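Long-range contact in ARF-like GTPase (PDB 4M9Q), which is a small ARF-like GTPase of the P-loop fold, bound here to phosphoaminophosphonic acid-guanylate ester and a magnesium ion: residues L69-A82 with F102-Q115. Numbering follows the deposited sequence.
Sequences LAEVHAIVYVVDAA and FMRDKPICIFANKQ. With GNP (phosphoaminophosphonic acid-guanylate ester), chain D.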
loop_
_atom_site.group_PDB
_atom_site.type_symbol
_atom_site.label_atom_id
_atom_site.label_comp_id
_atom_site.label_asym_id
_atom_site.label_seq_id
_atom_site.Cartn_x
_atom_site.Cartn_y
_atom_site.Cartn_z
ATOM N N LEU A 69 -4.017 -6.126 8.814
ATOM C CA LEU A 69 -4.219 -6.850 7.554
ATOM C C LEU A 69 -5.587 -7.485 7.483
ATOM O O LEU A 69 -6.082 -7.768 6.383
ATOM C CB LEU A 69 -3.120 -7.855 7.300
ATOM C CG LEU A 69 -1.741 -7.192 7.168
ATOM C CD1 LEU A 69 -0.663 -8.270 7.071
ATOM C CD2 LEU A 69 -1.685 -6.225 5.976
ATOM N N ALA A 70 -6.220 -7.646 8.646
ATOM C CA ALA A 70 -7.570 -8.222 8.733
ATOM C C ALA A 70 -8.630 -7.239 8.306
ATOM O O ALA A 70 -9.664 -7.637 7.768
ATOM C CB ALA A 70 -7.867 -8.715 10.155
ATOM N N GLU A 71 -8.393 -5.951 8.542
ATOM C CA GLU A 71 -9.404 -4.934 8.212
ATOM C C GLU A 71 -9.207 -4.268 6.833
ATOM O O GLU A 71 -9.911 -3.347 6.491
ATOM C CB GLU A 71 -9.475 -3.883 9.307
ATOM C CG GLU A 71 -8.260 -2.990 9.398
ATOM C CD GLU A 71 -8.231 -2.221 10.694
ATOM O OE1 GLU A 71 -7.499 -2.638 11.643
ATOM O OE2 GLU A 71 -8.971 -1.204 10.757
ATOM N N VAL A 72 -8.334 -4.828 6.015
ATOM C CA VAL A 72 -7.931 -4.192 4.772
ATOM C C VAL A 72 -8.443 -5.006 3.578
ATOM O O VAL A 72 -8.490 -6.229 3.635
ATOM C CB VAL A 72 -6.397 -4.068 4.791
ATOM C CG1 VAL A 72 -5.754 -4.948 3.747
ATOM C CG2 VAL A 72 -5.979 -2.604 4.792
ATOM N N HIS A 73 -8.879 -4.323 2.523
ATOM C CA HIS A 73 -9.347 -4.994 1.342
ATOM C C HIS A 73 -8.230 -5.175 0.371
ATOM O O HIS A 73 -8.315 -6.055 -0.478
ATOM C CB HIS A 73 -10.402 -4.189 0.653
ATOM C CG HIS A 73 -11.681 -4.064 1.423
ATOM N ND1 HIS A 73 -11.912 -3.052 2.305
ATOM C CD2 HIS A 73 -12.831 -4.822 1.388
ATOM C CE1 HIS A 73 -13.126 -3.174 2.825
ATOM N NE2 HIS A 73 -13.702 -4.260 2.259
ATOM N N ALA A 74 -7.198 -4.319 0.445
ATOM C CA ALA A 74 -6.121 -4.324 -0.529
ATOM C C ALA A 74 -4.937 -3.590 0.054
ATOM O O ALA A 74 -5.056 -2.931 1.133
ATOM C CB ALA A 74 -6.555 -3.654 -1.818
ATOM N N ILE A 75 -3.805 -3.679 -0.654
ATOM C CA ILE A 75 -2.562 -3.070 -0.215
ATOM C C ILE A 75 -2.006 -2.196 -1.318
ATOM O O ILE A 75 -2.131 -2.547 -2.483
ATOM C CB ILE A 75 -1.532 -4.161 0.098
ATOM C CG1 ILE A 75 -1.769 -4.685 1.511
ATOM C CG2 ILE A 75 -0.096 -3.643 -0.099
ATOM C CD1 ILE A 75 -0.528 -5.304 2.122
ATOM N N VAL A 76 -1.444 -1.040 -0.965
ATOM C CA VAL A 76 -0.553 -0.352 -1.854
ATOM C C VAL A 76 0.830 -0.617 -1.244
ATOM O O VAL A 76 1.041 -0.281 -0.090
ATOM C CB VAL A 76 -0.856 1.114 -1.946
ATOM C CG1 VAL A 76 0.190 1.825 -2.788
ATOM C CG2 VAL A 76 -2.246 1.352 -2.513
ATOM N N TYR A 77 1.741 -1.263 -1.987
ATOM C CA TYR A 77 3.085 -1.467 -1.537
ATOM C C TYR A 77 4.018 -0.560 -2.340
ATOM O O TYR A 77 3.995 -0.580 -3.574
ATOM C CB TYR A 77 3.461 -2.910 -1.715
ATOM C CG TYR A 77 4.713 -3.294 -0.944
ATOM C CD1 TYR A 77 4.655 -3.576 0.391
ATOM C CD2 TYR A 77 5.948 -3.358 -1.578
ATOM C CE1 TYR A 77 5.791 -3.897 1.079
ATOM C CE2 TYR A 77 7.082 -3.668 -0.891
ATOM C CZ TYR A 77 6.995 -3.938 0.439
ATOM O OH TYR A 77 8.120 -4.279 1.107
ATOM N N VAL A 78 4.806 0.269 -1.667
ATOM C CA VAL A 78 5.647 1.240 -2.315
ATOM C C VAL A 78 7.091 0.818 -2.150
ATOM O O VAL A 78 7.551 0.469 -1.050
ATOM C CB VAL A 78 5.437 2.633 -1.694
ATOM C CG1 VAL A 78 6.218 3.710 -2.459
ATOM C CG2 VAL A 78 3.948 3.010 -1.661
ATOM N N VAL A 79 7.832 0.860 -3.264
ATOM C CA VAL A 79 9.231 0.506 -3.286
ATOM C C VAL A 79 9.993 1.714 -3.757
ATOM O O VAL A 79 9.557 2.407 -4.685
ATOM C CB VAL A 79 9.502 -0.616 -4.291
ATOM C CG1 VAL A 79 10.984 -0.976 -4.302
ATOM C CG2 VAL A 79 8.702 -1.835 -3.929
ATOM N N ASP A 80 11.150 1.967 -3.140
ATOM C CA ASP A 80 12.043 3.008 -3.668
ATOM C C ASP A 80 12.766 2.353 -4.816
ATOM O O ASP A 80 13.687 1.551 -4.594
ATOM C CB ASP A 80 12.996 3.516 -2.581
ATOM C CG ASP A 80 13.942 4.631 -3.049
ATOM O OD1 ASP A 80 14.037 4.905 -4.275
ATOM O OD2 ASP A 80 14.668 5.209 -2.158
ATOM N N ALA A 81 12.345 2.700 -6.028
ATOM C CA ALA A 81 12.850 2.050 -7.207
ATOM C C ALA A 81 14.296 2.443 -7.483
ATOM O O ALA A 81 14.959 1.783 -8.290
ATOM C CB ALA A 81 11.964 2.355 -8.430
ATOM N N ALA A 82 14.763 3.513 -6.835
ATOM C CA ALA A 82 16.086 4.090 -7.095
ATOM C C ALA A 82 17.084 3.624 -6.081
ATOM O O ALA A 82 18.197 4.114 -6.090
ATOM C CB ALA A 82 16.059 5.614 -7.097
ATOM N N PHE A 102 -4.536 -13.223 6.653
ATOM C CA PHE A 102 -5.582 -12.298 6.249
ATOM C C PHE A 102 -5.316 -11.677 4.866
ATOM O O PHE A 102 -6.109 -10.841 4.399
ATOM C CB PHE A 102 -5.733 -11.188 7.304
ATOM C CG PHE A 102 -6.081 -11.691 8.691
ATOM C CD1 PHE A 102 -5.228 -11.445 9.774
ATOM C CD2 PHE A 102 -7.244 -12.390 8.913
ATOM C CE1 PHE A 102 -5.535 -11.895 11.045
ATOM C CE2 PHE A 102 -7.562 -12.859 10.185
ATOM C CZ PHE A 102 -6.709 -12.606 11.253
ATOM N N MET A 103 -4.208 -12.059 4.222
ATOM C CA MET A 103 -3.841 -11.467 2.951
ATOM C C MET A 103 -4.321 -12.265 1.766
ATOM O O MET A 103 -4.333 -11.768 0.657
ATOM C CB MET A 103 -2.338 -11.250 2.847
ATOM C CG MET A 103 -1.838 -9.837 3.164
ATOM S SD MET A 103 -2.721 -8.481 2.355
ATOM C CE MET A 103 -3.992 -8.471 3.578
ATOM N N ARG A 104 -4.760 -13.482 1.980
ATOM C CA ARG A 104 -5.034 -14.358 0.848
ATOM C C ARG A 104 -6.069 -13.714 -0.099
ATOM O O ARG A 104 -6.975 -13.058 0.338
ATOM C CB ARG A 104 -5.359 -15.776 1.377
ATOM C CG ARG A 104 -6.373 -16.622 0.625
ATOM C CD ARG A 104 -7.779 -16.369 1.161
ATOM N NE ARG A 104 -8.600 -17.574 1.242
ATOM C CZ ARG A 104 -9.855 -17.605 1.686
ATOM N NH1 ARG A 104 -10.452 -16.503 2.106
ATOM N NH2 ARG A 104 -10.517 -18.764 1.715
ATOM N N ASP A 105 -5.845 -13.804 -1.404
ATOM C CA ASP A 105 -6.724 -13.176 -2.441
ATOM C C ASP A 105 -6.881 -11.643 -2.474
ATOM O O ASP A 105 -7.638 -11.139 -3.279
ATOM C CB ASP A 105 -8.139 -13.815 -2.418
ATOM C CG ASP A 105 -8.129 -15.321 -2.804
ATOM O OD1 ASP A 105 -7.292 -15.754 -3.657
ATOM O OD2 ASP A 105 -8.974 -16.066 -2.258
ATOM N N LYS A 106 -6.193 -10.890 -1.614
ATOM C CA LYS A 106 -6.296 -9.442 -1.651
ATOM C C LYS A 106 -5.254 -8.874 -2.625
ATOM O O LYS A 106 -4.089 -9.346 -2.693
ATOM C CB LYS A 106 -6.091 -8.862 -0.273
ATOM C CG LYS A 106 -7.249 -9.145 0.671
ATOM C CD LYS A 106 -6.984 -8.652 2.073
ATOM C CE LYS A 106 -8.102 -9.011 3.052
ATOM N NZ LYS A 106 -7.729 -8.610 4.442
ATOM N N PRO A 107 -5.657 -7.870 -3.412
ATOM C CA PRO A 107 -4.777 -7.357 -4.428
ATOM C C PRO A 107 -3.744 -6.353 -3.878
ATOM O O PRO A 107 -3.983 -5.743 -2.798
ATOM C CB PRO A 107 -5.732 -6.680 -5.379
ATOM C CG PRO A 107 -6.873 -6.271 -4.573
ATOM C CD PRO A 107 -7.026 -7.367 -3.566
ATOM N N ILE A 108 -2.610 -6.244 -4.594
ATOM C CA ILE A 108 -1.488 -5.369 -4.242
ATOM C C ILE A 108 -1.146 -4.434 -5.409
ATOM O O ILE A 108 -0.871 -4.847 -6.538
ATOM C CB ILE A 108 -0.173 -6.098 -3.988
ATOM C CG1 ILE A 108 -0.350 -7.483 -3.440
ATOM C CG2 ILE A 108 0.684 -5.332 -2.975
ATOM C CD1 ILE A 108 -0.985 -7.443 -2.143
ATOM N N CYS A 109 -1.181 -3.153 -5.149
ATOM C CA CYS A 109 -0.752 -2.197 -6.117
ATOM C C CYS A 109 0.680 -1.816 -5.712
ATOM O O CYS A 109 0.900 -1.331 -4.639
ATOM C CB CYS A 109 -1.674 -1.009 -6.074
ATOM S SG CYS A 109 -1.073 0.357 -7.036
ATOM N N ILE A 110 1.654 -2.120 -6.549
ATOM C CA ILE A 110 3.024 -1.893 -6.218
ATOM C C ILE A 110 3.472 -0.659 -6.962
ATOM O O ILE A 110 3.401 -0.607 -8.194
ATOM C CB ILE A 110 3.890 -3.102 -6.623
ATOM C CG1 ILE A 110 3.394 -4.355 -5.868
ATOM C CG2 ILE A 110 5.372 -2.835 -6.323
ATOM C CD1 ILE A 110 3.662 -5.673 -6.539
ATOM N N PHE A 111 3.904 0.359 -6.232
ATOM C CA PHE A 111 4.405 1.555 -6.883
ATOM C C PHE A 111 5.919 1.540 -6.908
ATOM O O PHE A 111 6.571 1.483 -5.891
ATOM C CB PHE A 111 3.914 2.789 -6.161
ATOM C CG PHE A 111 2.488 3.151 -6.464
ATOM C CD1 PHE A 111 2.141 3.525 -7.698
ATOM C CD2 PHE A 111 1.538 3.189 -5.473
ATOM C CE1 PHE A 111 0.838 3.902 -7.986
ATOM C CE2 PHE A 111 0.228 3.585 -5.728
ATOM C CZ PHE A 111 -0.131 3.921 -6.991
ATOM N N ALA A 112 6.483 1.558 -8.095
ATOM C CA ALA A 112 7.943 1.624 -8.248
ATOM C C ALA A 112 8.282 3.103 -8.209
ATOM O O ALA A 112 8.365 3.752 -9.249
ATOM C CB ALA A 112 8.393 1.014 -9.581
ATOM N N ASN A 113 8.445 3.624 -7.009
ATOM C CA ASN A 113 8.535 5.068 -6.791
ATOM C C ASN A 113 9.925 5.684 -7.091
ATOM O O ASN A 113 10.933 4.999 -7.222
ATOM C CB ASN A 113 8.099 5.386 -5.366
ATOM C CG ASN A 113 7.888 6.859 -5.139
ATOM O OD1 ASN A 113 7.391 7.586 -6.028
ATOM N ND2 ASN A 113 8.282 7.329 -3.969
ATOM N N LYS A 114 9.947 6.995 -7.240
ATOM C CA LYS A 114 11.211 7.768 -7.394
ATOM C C LYS A 114 11.810 7.628 -8.800
ATOM O O LYS A 114 13.008 7.554 -8.952
ATOM C CB LYS A 114 12.222 7.369 -6.307
ATOM C CG LYS A 114 11.665 7.447 -4.861
ATOM C CD LYS A 114 12.766 7.756 -3.843
ATOM C CE LYS A 114 12.315 7.618 -2.411
ATOM N NZ LYS A 114 13.431 7.632 -1.413
ATOM N N GLN A 115 10.953 7.626 -9.819
ATOM C CA GLN A 115 11.375 7.493 -11.200
ATOM C C GLN A 115 12.031 8.744 -11.753
ATOM O O GLN A 115 12.521 8.723 -12.872
ATOM C CB GLN A 115 10.221 7.109 -12.100
ATOM C CG GLN A 115 9.603 5.741 -11.823
ATOM C CD GLN A 115 10.463 4.585 -12.263
ATOM O OE1 GLN A 115 11.064 4.655 -13.301
ATOM N NE2 GLN A 115 10.479 3.509 -11.498
HETATM P PG GNP D . 8.503 6.066 6.616
HETATM O O1G GNP D . 7.363 7.113 7.093
HETATM O O2G GNP D . 7.877 4.688 6.204
HETATM O O3G GNP D . 9.567 6.024 7.727
HETATM N N3B GNP D . 9.123 6.663 5.151
HETATM P PB GNP D . 8.023 7.037 3.923
HETATM O O1B GNP D . 6.631 7.625 4.491
HETATM O O2B GNP D . 7.852 5.780 3.116
HETATM O O3A GNP D . 8.858 8.098 3.086
HETATM P PA GNP D . 8.491 9.614 2.779
HETATM O O1A GNP D . 8.680 10.236 4.108
HETATM O O2A GNP D . 7.190 9.626 2.057
HETATM O "O5'" GNP D . 9.686 9.941 1.772
HETATM C "C5'" GNP D . 11.044 9.607 2.150
HETATM C "C4'" GNP D . 12.049 10.566 1.457
HETATM O "O4'" GNP D . 11.918 10.337 0.046
HETATM C "C3'" GNP D . 11.701 12.041 1.595
HETATM O "O3'" GNP D . 12.823 12.894 1.371
HETATM C "C2'" GNP D . 10.827 12.315 0.419
HETATM O "O2'" GNP D . 10.805 13.646 -0.003
HETATM C "C1'" GNP D . 11.529 11.517 -0.634
HETATM N N9 GNP D . 10.732 11.166 -1.813
HETATM C C8 GNP D . 9.514 10.628 -1.779
HETATM N N7 GNP D . 9.082 10.361 -3.019
HETATM C C5 GNP D . 10.035 10.756 -3.870
HETATM C C6 GNP D . 10.155 10.762 -5.339
HETATM O O6 GNP D . 9.243 10.342 -6.074
HETATM N N1 GNP D . 11.280 11.218 -5.846
HETATM C C2 GNP D . 12.309 11.686 -5.072
HETATM N N2 GNP D . 13.390 12.139 -5.711
HETATM N N3 GNP D . 12.278 11.717 -3.714
HETATM C C4 GNP D . 11.137 11.289 -3.077
#
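Ala70 CB sits over one face of the Phe102 ring, 3.7 Å from its centroid and 10° off the ring normal, which defines a CH-pi contact in the loops preceding the strands. The Phe111 ring meets its neighbours differently: Cys109 SG lies over one face, offset toward the rim, while chi1 of 175° sets Val76 CG1 anti to its own backbone N and turns it to the ring edge, 3.3 Å from Phe111 CD2. On the sheet face opposite Val76 and Phe111, Ile75 and Ile108 lie side by side, and Tyr77 CB packs against Ile108 CG2.

Between these two faces the parallel ladder starts with the bond Ile75 N to Pro107 O and ends with Ala81 N to Asn113 O, the strand axes 4.6 Å apart and inclined by 17°. Before it, the extended Lys106 chain delivers NZ to Val72 O at 2.6 Å and to Phe102 O at 2.8 Å, with a salt bridge to Glu183 of helix 157-190. Beyond it, Lys114 NZ forms a salt bridge with Asp80 OD2 at 2.8 Å, approaching from above the carboxylate plane, and a weak hydrogen bond to O4' of phosphoaminophosphonic acid-guanylate ester at 3.4 Å. Asp80 OD1 accepts from Ala82 N, an Asx turn, and Asn113 ND2 bonds Ala15 O.

Helix 87-99 completes a beta-alpha-beta crossover between adjacent strands 74-80 and 108-113, and Asn113, Lys114 and Asp116 fit the NKxD guanine-recognition motif of the P-loop GTPase fold.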